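Local coordinates for protein dimethyladenosine transferase, putative (Plasmodium falciparum, PDB 2H1R) that probably transfers methyl groups from S-adenosyl-L-methionine to adenines of ribosomal RNA, at residues Asp32-Ala37 / Cys135-Phe140; Asn175-Ser180 / Lys186-Ile191. One frame throughout, in Å; residues are numbered along the deposited sequence.

Followed from the N terminus, the chain forms helix 28-38 near its start, runs through strands 45-49, 66-70, 92-93 and 109-113, and returns to that helix with strand 135-141. Interaction 1 closes a long loop and packs an early helix on strand 135-141, between strands 109-113 and 189-196 in the mixed sheet of this class I methyltransferase domain. Interaction 2 opens only after interaction 1 has closed, so the two loops stand in series and neither nests nor crosses. It is local, a short reversal between strands 168-176 and 189-196 at one border of the same sheet. Strands 135-141 and 189-196 are neighbours, and Val-137 CG1 packs on Ile-191 CG2, joining the two contacts directly.

Interaction 1. Residues Asp32-Ala37 / Cys135-Phe140; sequences DKIIYA and CAVLMF
Val-137 reaches from strand 135-141 to helix 28-38 and meets Ile-34 and Ala-37, residues one helical turn apart. Its CB leaves the strand in the direction of the helix and divides into two methyl groups, each with its own partner. CG1, anti to the backbone N (chi1 -175°), lies 4.2 Å from CG2 of Ile-34, so the isoleucine answers with its branch methyl. CG2, the other tip, comes to the next turn of the helix: it stands 4.2 Å from the CB of Ala-37 and about as close to that residue's carbonyl carbon. One forked side chain therefore bridges the i and i+3 positions of the helix. At the start of the strand Cys-135 adds a looser touch, its SG 4.4 Å from the carbonyl O of Ala-37. The short segments run nearly antiparallel, at 158°, with their axes 9.0 Å apart, a helix laid on a sheet as in the Rossmann-like methyltransferase fold. Leu-25, predicted to bind S-adenosyl-L-methionine, lies beside Ile-34, which also touches Thr-111 of the adjoining strand. No hydrogen bond passes between helix and strand here. Methyl groups at ordinary van der Waals distances make most of the contact, which is apolar and non-directional, consistent with burial of hydrophobic side chains contributing to the seating of the helix.

Interaction 2. Residues Asn175-Ser180 / Lys186-Ile191; sequences NVNRSS and KVDSVI
Arg-178 and Asp-188 face each other just beyond the paired ends of strands 168-176 and 189-196 and form a side-on salt bridge that ties the two ends of the connection between them. The arginine starts with CG between its backbone N and carbonyl carbon (chi1 68°) and bends again at chi3, which turns the guanidinium back to the carboxylate. Asp-188 carries its CG beside the backbone N (chi1 -55°), which brings the carboxylate across to meet it. NH2 gives a nearly straight bond of 2.7 Å to Asp-188 OD2, which lies in the guanidinium plane, while NE bonds to OD1 at 3.0 Å. The two planes stand 52° apart, and NH2 meets OD2 from above the carboxylate. OD1 also takes the backbone N of Arg-178 at 2.8 Å on its anti lone pair, so three bonds fix the rotation of this carboxylate. Asn-177 OD1 accepts from Ser-179 N, an Asx turn, and from Ser-179 OG. Val-176 and Ser-189 form an antiparallel hydrogen-bonded pair, with Val-176 N to Ser-189 O at 2.8 Å and the return bond at 2.9 Å. Beside it, Val-176 CG2 presses on Ile-191 CD1, a tight 3.5 Å. Val-176 and Ile-191 both touch Ile-30 of helix 28-38, Val-190 packs on helix 142-148, and strand 189-196 runs antiparallel between 135-141 and edge strand 168-176, the 3-2-1-4-5-7-6 order of class I methyltransferases.

Interaction 1. Residues Asp32-Ala37 / Cys135-Phe140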
loop_
_atom_site.group_PDB
_atom_site.type_symbol
_atom_site.label_atom_id
_atom_site.label_comp_id
_atom_site.label_asym_id
_atom_site.label_seq_id
_atom_site.Cartn_x
_atom_site.Cartn_y
_atom_site.Cartn_z
ATOM N N ASP A 32 -20.690 6.671 -10.052
ATOM C CA ASP A 32 -21.478 5.438 -9.929
ATOM C C ASP A 32 -20.614 4.191 -9.800
ATOM O O ASP A 32 -20.927 3.279 -9.036
ATOM C CB ASP A 32 -22.446 5.267 -11.108
ATOM C CG ASP A 32 -23.693 6.126 -10.974
ATOM O OD1 ASP A 32 -23.914 6.713 -9.888
ATOM O OD2 ASP A 32 -24.454 6.213 -11.970
ATOM N N LYS A 33 -19.508 4.158 -10.542
ATOM C CA LYS A 33 -18.596 3.013 -10.509
ATOM C C LYS A 33 -17.866 2.935 -9.170
ATOM O O LYS A 33 -17.618 1.835 -8.666
ATOM C CB LYS A 33 -17.568 3.135 -11.625
ATOM C CG LYS A 33 -18.176 3.027 -13.029
ATOM C CD LYS A 33 -17.133 2.699 -14.073
ATOM C CE LYS A 33 -16.721 1.231 -13.969
ATOM N NZ LYS A 33 -16.199 0.693 -15.265
ATOM N N ILE A 34 -17.501 4.094 -8.621
ATOM C CA ILE A 34 -16.844 4.148 -7.301
ATOM C C ILE A 34 -17.782 3.517 -6.254
ATOM O O ILE A 34 -17.385 2.656 -5.470
ATOM C CB ILE A 34 -16.474 5.615 -6.954
ATOM C CG1 ILE A 34 -15.269 6.054 -7.799
ATOM C CG2 ILE A 34 -16.137 5.830 -5.465
ATOM C CD1 ILE A 34 -14.986 7.578 -7.761
ATOM N N ILE A 35 -19.034 3.981 -6.248
ATOM C CA ILE A 35 -20.033 3.553 -5.264
ATOM C C ILE A 35 -20.275 2.041 -5.373
ATOM O O ILE A 35 -20.322 1.344 -4.365
ATOM C CB ILE A 35 -21.369 4.322 -5.488
ATOM C CG1 ILE A 35 -21.227 5.804 -5.159
ATOM C CG2 ILE A 35 -22.563 3.627 -4.757
ATOM C CD1 ILE A 35 -20.755 6.085 -3.724
ATOM N N TYR A 36 -20.395 1.546 -6.599
ATOM C CA TYR A 36 -20.615 0.104 -6.822
ATOM C C TYR A 36 -19.445 -0.731 -6.278
ATOM O O TYR A 36 -19.642 -1.747 -5.605
ATOM C CB TYR A 36 -20.830 -0.205 -8.305
ATOM C CG TYR A 36 -21.108 -1.668 -8.608
ATOM C CD1 TYR A 36 -22.419 -2.159 -8.658
ATOM C CD2 TYR A 36 -20.070 -2.551 -8.844
ATOM C CE1 TYR A 36 -22.680 -3.503 -8.938
ATOM C CE2 TYR A 36 -20.308 -3.896 -9.116
ATOM C CZ TYR A 36 -21.619 -4.366 -9.165
ATOM O OH TYR A 36 -21.849 -5.707 -9.444
ATOM N N ALA A 37 -18.237 -0.286 -6.565
ATOM C CA ALA A 37 -17.040 -0.957 -6.069
ATOM C C ALA A 37 -16.927 -0.959 -4.534
ATOM O O ALA A 37 -16.412 -1.918 -3.950
ATOM C CB ALA A 37 -15.774 -0.269 -6.683
ATOM N N CYS A 135 -12.379 -1.976 2.944
ATOM C CA CYS A 135 -11.953 -1.715 1.576
ATOM C C CYS A 135 -11.660 -0.260 1.292
ATOM O O CYS A 135 -12.092 0.612 2.013
ATOM C CB CYS A 135 -12.951 -2.306 0.577
ATOM S SG CYS A 135 -13.933 -1.213 -0.388
ATOM N N ALA A 136 -10.888 -0.012 0.243
ATOM C CA ALA A 136 -10.547 1.343 -0.161
ATOM C C ALA A 136 -10.709 1.424 -1.675
ATOM O O ALA A 136 -10.276 0.529 -2.371
ATOM C CB ALA A 136 -9.083 1.686 0.255
ATOM N N VAL A 137 -11.353 2.469 -2.172
ATOM C CA VAL A 137 -11.506 2.690 -3.612
ATOM C C VAL A 137 -10.726 3.990 -3.884
ATOM O O VAL A 137 -11.066 5.063 -3.367
ATOM C CB VAL A 137 -12.977 2.771 -4.026
ATOM C CG1 VAL A 137 -13.100 2.880 -5.540
ATOM C CG2 VAL A 137 -13.749 1.502 -3.514
ATOM N N LEU A 138 -9.631 3.868 -4.633
ATOM C CA LEU A 138 -8.626 4.941 -4.712
ATOM C C LEU A 138 -8.364 5.328 -6.164
ATOM O O LEU A 138 -8.140 4.456 -6.996
ATOM C CB LEU A 138 -7.315 4.509 -4.006
ATOM C CG LEU A 138 -7.379 4.042 -2.517
ATOM C CD1 LEU A 138 -6.081 3.359 -2.032
ATOM C CD2 LEU A 138 -7.729 5.143 -1.580
ATOM N N MET A 139 -8.363 6.625 -6.455
ATOM C CA MET A 139 -7.991 7.083 -7.791
ATOM C C MET A 139 -6.558 7.630 -7.794
ATOM O O MET A 139 -6.187 8.449 -6.947
ATOM C CB MET A 139 -9.012 8.083 -8.320
ATOM C CG MET A 139 -8.650 8.699 -9.643
ATOM S SD MET A 139 -10.114 9.472 -10.328
ATOM C CE MET A 139 -10.118 10.989 -9.432
ATOM N N PHE A 140 -5.746 7.096 -8.699
ATOM C CA PHE A 140 -4.342 7.501 -8.837
ATOM C C PHE A 140 -4.041 7.886 -10.278
ATOM O O PHE A 140 -4.643 7.373 -11.215
ATOM C CB PHE A 140 -3.380 6.345 -8.474
ATOM C CG PHE A 140 -3.415 5.904 -7.026
ATOM C CD1 PHE A 140 -2.733 6.621 -6.045
ATOM C CD2 PHE A 140 -4.045 4.717 -6.669
ATOM C CE1 PHE A 140 -2.738 6.212 -4.714
ATOM C CE2 PHE A 140 -4.056 4.278 -5.331
ATOM C CZ PHE A 140 -3.393 5.043 -4.343
#

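Interaction 2. Residues Asn175-Ser180 / Lys186-Ile191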
loop_
_atom_site.group_PDB
_atom_site.type_symbol
_atom_site.label_atom_id
_atom_site.label_comp_id
_atom_site.label_asym_id
_atom_site.label_seq_id
_atom_site.Cartn_x
_atom_site.Cartn_y
_atom_site.Cartn_z
ATOM N N ASN A 175 -10.732 2.967 -15.839
ATOM C CA ASN A 175 -9.916 4.058 -16.303
ATOM C C ASN A 175 -10.676 5.349 -16.145
ATOM O O ASN A 175 -11.904 5.366 -16.195
ATOM C CB ASN A 175 -9.568 3.863 -17.771
ATOM C CG ASN A 175 -8.788 2.612 -17.992
ATOM O OD1 ASN A 175 -7.679 2.487 -17.501
ATOM N ND2 ASN A 175 -9.371 1.662 -18.704
ATOM N N VAL A 176 -9.950 6.432 -15.924
ATOM C CA VAL A 176 -10.567 7.742 -15.874
ATOM C C VAL A 176 -9.788 8.661 -16.801
ATOM O O VAL A 176 -8.688 9.122 -16.442
ATOM C CB VAL A 176 -10.552 8.309 -14.436
ATOM C CG1 VAL A 176 -11.236 9.656 -14.394
ATOM C CG2 VAL A 176 -11.223 7.332 -13.466
ATOM N N ASN A 177 -10.350 8.950 -17.975
ATOM C CA ASN A 177 -9.701 9.833 -18.924
ATOM C C ASN A 177 -9.590 11.249 -18.402
ATOM O O ASN A 177 -10.448 11.697 -17.629
ATOM C CB ASN A 177 -10.468 9.845 -20.251
ATOM C CG ASN A 177 -9.687 10.556 -21.380
ATOM O OD1 ASN A 177 -10.069 11.636 -21.826
ATOM N ND2 ASN A 177 -8.569 9.944 -21.824
ATOM N N ARG A 178 -8.562 11.971 -18.847
ATOM C CA ARG A 178 -8.402 13.380 -18.473
ATOM C C ARG A 178 -9.644 14.260 -18.761
ATOM O O ARG A 178 -9.867 15.262 -18.076
ATOM C CB ARG A 178 -7.155 13.962 -19.171
ATOM C CG ARG A 178 -7.333 14.083 -20.691
ATOM C CD ARG A 178 -6.013 14.271 -21.387
ATOM N NE ARG A 178 -5.119 13.118 -21.259
ATOM C CZ ARG A 178 -3.796 13.189 -21.434
ATOM N NH1 ARG A 178 -3.213 14.355 -21.740
ATOM N NH2 ARG A 178 -3.053 12.098 -21.294
ATOM N N SER A 179 -10.439 13.910 -19.783
ATOM C CA SER A 179 -11.647 14.738 -20.129
ATOM C C SER A 179 -12.720 14.698 -19.028
ATOM O O SER A 179 -13.649 15.529 -18.995
ATOM C CB SER A 179 -12.260 14.287 -21.447
ATOM O OG SER A 179 -12.524 12.899 -21.396
ATOM N N SER A 180 -12.587 13.704 -18.141
ATOM C CA SER A 180 -13.507 13.534 -16.985
ATOM C C SER A 180 -13.225 14.538 -15.860
ATOM O O SER A 180 -13.924 14.540 -14.849
ATOM C CB SER A 180 -13.390 12.104 -16.461
ATOM O OG SER A 180 -14.096 11.266 -17.335
ATOM N N LYS A 186 -3.148 17.118 -17.852
ATOM C CA LYS A 186 -2.349 16.592 -18.946
ATOM C C LYS A 186 -1.900 15.172 -18.612
ATOM O O LYS A 186 -0.797 14.752 -18.980
ATOM C CB LYS A 186 -1.141 17.515 -19.227
ATOM C CG LYS A 186 -1.505 18.920 -19.763
ATOM C CD LYS A 186 -2.344 18.856 -21.055
ATOM C CE LYS A 186 -1.582 19.337 -22.307
ATOM N NZ LYS A 186 -0.462 18.443 -22.747
ATOM N N VAL A 187 -2.756 14.463 -17.872
ATOM C CA VAL A 187 -2.519 13.100 -17.371
ATOM C C VAL A 187 -3.856 12.361 -17.093
ATOM O O VAL A 187 -4.865 12.973 -16.712
ATOM C CB VAL A 187 -1.611 13.053 -16.082
ATOM C CG1 VAL A 187 -0.144 13.286 -16.411
ATOM C CG2 VAL A 187 -2.074 14.033 -15.015
ATOM N N ASP A 188 -3.844 11.054 -17.312
ATOM C CA ASP A 188 -5.011 10.205 -17.107
ATOM C C ASP A 188 -4.901 9.428 -15.817
ATOM O O ASP A 188 -3.807 9.311 -15.267
ATOM C CB ASP A 188 -5.153 9.260 -18.275
ATOM C CG ASP A 188 -5.217 10.011 -19.596
ATOM O OD1 ASP A 188 -6.193 10.766 -19.817
ATOM O OD2 ASP A 188 -4.264 9.868 -20.399
ATOM N N SER A 189 -6.034 8.904 -15.341
ATOM C CA SER A 189 -6.084 8.269 -14.008
ATOM C C SER A 189 -6.712 6.890 -14.061
ATOM O O SER A 189 -7.233 6.468 -15.090
ATOM C CB SER A 189 -6.837 9.144 -12.998
ATOM O OG SER A 189 -6.170 10.372 -12.712
ATOM N N VAL A 190 -6.650 6.185 -12.933
ATOM C CA VAL A 190 -7.159 4.836 -12.818
ATOM C C VAL A 190 -7.688 4.717 -11.387
ATOM O O VAL A 190 -7.070 5.227 -10.462
ATOM C CB VAL A 190 -6.043 3.775 -13.032
ATOM C CG1 VAL A 190 -6.536 2.342 -12.671
ATOM C CG2 VAL A 190 -5.541 3.799 -14.482
ATOM N N ILE A 191 -8.831 4.062 -11.243
ATOM C CA ILE A 191 -9.386 3.748 -9.933
ATOM C C ILE A 191 -9.141 2.292 -9.637
ATOM O O ILE A 191 -9.441 1.412 -10.465
ATOM C CB ILE A 191 -10.904 4.067 -9.864
ATOM C CG1 ILE A 191 -11.075 5.576 -10.143
ATOM C CG2 ILE A 191 -11.457 3.621 -8.465
ATOM C CD1 ILE A 191 -12.450 6.017 -10.469
#